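PDB 5H28: oxysterol-binding protein homolog 1, which carries sterols and other lipids between membranes without vesicles, and uses its ankyrin repeats, the part described here, to reach the nucleus-vacuole junction. Local coordinates for residues A[195-200]-A[240-245]. Sequence-based numbering, arbitrary orientation.
Sequences KKRDVI and IAIDIE
Arg-197 reaches from the turn between two helices to the first turn of helix 241-256, where its guanidinium group pairs with the carboxylate of Asp-243. The bond from NE to OD1 is 3.0 Å long and nearly straight (172°), lies in the guanidinium plane and approaches OD1 from the syn side, though tilted well out of the carboxylate plane. A second, weak bond joins NH1 to OD2 at 3.3 Å. Two bonds make the grip two-pronged, and the 39° between the guanidinium and carboxylate planes leaves it twisted. A bend at chi3 (72°) swings the guanidinium out of the line of the arginine chain toward the acid. One face of the guanidinium is covered by Ile-242, whose CG2 lies 3.6 Å above the plane toward its rim, while NH1 comes within 3.4 Å of Ile-242 CB, so this rim of the charged group rests on the branch of Ile-242, the two side chains crossing at about a right angle.

The apolar part of the contact centres on buried Val-199. Its CG2 meets Ile-242 CG2 at 4.0 Å, and its CG1 lies 3.1 Å from Glu-245 OE2, a close methyl-to-oxygen approach. Glu-245 extends with CG anti to its backbone N, carrying the carboxylate to that methyl; OE2 also forms a salt bridge with Arg-203. The solvent side is formed by exposed Ile-242 and partly exposed Arg-197 and Glu-245, while Asp-243 is itself buried.

Arg-197, with positive phi, is the C' residue of the Schellman motif ending helix 189-196, and Asp-198 N-caps helix 199-207, its OD1 accepting a hydrogen bond from Met-201 N. The contact thus fastens the tight turn of the helix pair in the predicted third ankyrin repeat to the start of helix 241-256.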
# COMPACT_ATOMS: atom_id res chain seq x y z
N LYS A 195 -15.93 -22.71 -3.30
CA LYS A 195 -16.57 -23.42 -4.41
C LYS A 195 -15.55 -24.28 -5.16
O LYS A 195 -15.89 -25.36 -5.66
CB LYS A 195 -17.25 -22.44 -5.36
CG LYS A 195 -18.48 -21.78 -4.74
CD LYS A 195 -19.19 -20.81 -5.68
CE LYS A 195 -18.40 -19.52 -5.85
NZ LYS A 195 -19.19 -18.51 -6.63
N LYS A 196 -14.30 -23.82 -5.22
CA LYS A 196 -13.24 -24.55 -5.91
C LYS A 196 -12.78 -25.73 -5.04
O LYS A 196 -12.17 -26.68 -5.54
CB LYS A 196 -12.05 -23.62 -6.19
CG LYS A 196 -11.05 -24.12 -7.24
CD LYS A 196 -9.97 -23.08 -7.50
CE LYS A 196 -9.13 -23.41 -8.73
NZ LYS A 196 -8.38 -24.69 -8.60
N ARG A 197 -13.08 -25.66 -3.75
CA ARG A 197 -12.73 -26.69 -2.78
C ARG A 197 -11.22 -26.78 -2.53
O ARG A 197 -10.69 -27.85 -2.20
CB ARG A 197 -13.31 -28.04 -3.22
CG ARG A 197 -14.84 -28.02 -3.27
CD ARG A 197 -15.46 -29.28 -3.86
NE ARG A 197 -15.36 -30.45 -2.98
CZ ARG A 197 -14.51 -31.45 -3.15
NH1 ARG A 197 -14.50 -32.46 -2.30
NH2 ARG A 197 -13.66 -31.43 -4.17
N ASP A 198 -10.54 -25.65 -2.70
CA ASP A 198 -9.10 -25.55 -2.46
C ASP A 198 -8.98 -25.09 -1.01
O ASP A 198 -8.96 -23.89 -0.73
CB ASP A 198 -8.48 -24.49 -3.39
CG ASP A 198 -6.97 -24.39 -3.26
OD1 ASP A 198 -6.40 -24.86 -2.25
OD2 ASP A 198 -6.34 -23.82 -4.18
N VAL A 199 -8.90 -26.04 -0.09
CA VAL A 199 -8.84 -25.72 1.33
C VAL A 199 -7.59 -24.95 1.75
O VAL A 199 -7.67 -24.05 2.59
CB VAL A 199 -8.96 -26.99 2.20
CG1 VAL A 199 -9.02 -26.62 3.67
CG2 VAL A 199 -10.21 -27.77 1.81
N ILE A 200 -6.44 -25.28 1.17
CA ILE A 200 -5.22 -24.57 1.52
C ILE A 200 -5.36 -23.09 1.18
O ILE A 200 -4.99 -22.23 1.99
CB ILE A 200 -3.99 -25.16 0.78
CG1 ILE A 200 -3.68 -26.55 1.35
CG2 ILE A 200 -2.78 -24.24 0.93
CD1 ILE A 200 -2.50 -27.23 0.71
N ILE A 240 -16.10 -37.57 1.14
CA ILE A 240 -16.58 -36.21 1.40
C ILE A 240 -15.68 -35.55 2.43
O ILE A 240 -16.06 -34.55 3.05
CB ILE A 240 -18.04 -36.20 1.93
CG1 ILE A 240 -18.16 -37.10 3.16
CG2 ILE A 240 -19.00 -36.64 0.83
CD1 ILE A 240 -19.50 -36.98 3.86
N ALA A 241 -14.48 -36.09 2.60
CA ALA A 241 -13.52 -35.56 3.57
C ALA A 241 -13.16 -34.09 3.35
O ALA A 241 -13.08 -33.33 4.31
CB ALA A 241 -12.25 -36.41 3.56
N ILE A 242 -12.96 -33.70 2.10
CA ILE A 242 -12.61 -32.31 1.80
C ILE A 242 -13.73 -31.36 2.20
O ILE A 242 -13.49 -30.29 2.75
CB ILE A 242 -12.30 -32.13 0.29
CG1 ILE A 242 -10.97 -32.80 -0.04
CG2 ILE A 242 -12.25 -30.64 -0.06
CD1 ILE A 242 -10.60 -32.75 -1.51
N ASP A 243 -14.97 -31.77 1.94
CA ASP A 243 -16.13 -30.96 2.27
C ASP A 243 -16.27 -30.83 3.78
O ASP A 243 -16.61 -29.76 4.29
CB ASP A 243 -17.37 -31.59 1.65
CG ASP A 243 -17.19 -31.84 0.17
OD1 ASP A 243 -17.19 -30.86 -0.60
OD2 ASP A 243 -17.02 -33.01 -0.23
N ILE A 244 -16.00 -31.91 4.49
CA ILE A 244 -16.07 -31.88 5.94
C ILE A 244 -14.99 -30.95 6.47
O ILE A 244 -15.24 -30.14 7.37
CB ILE A 244 -15.89 -33.30 6.54
CG1 ILE A 244 -17.09 -34.17 6.17
CG2 ILE A 244 -15.73 -33.21 8.05
CD1 ILE A 244 -16.95 -35.62 6.59
N GLU A 245 -13.79 -31.05 5.91
CA GLU A 245 -12.67 -30.21 6.32
C GLU A 245 -13.02 -28.74 6.10
O GLU A 245 -12.78 -27.89 6.96
CB GLU A 245 -11.41 -30.55 5.52
CG GLU A 245 -10.14 -29.86 6.02
CD GLU A 245 -8.94 -30.09 5.12
OE1 GLU A 245 -8.87 -31.13 4.44
OE2 GLU A 245 -8.04 -29.22 5.11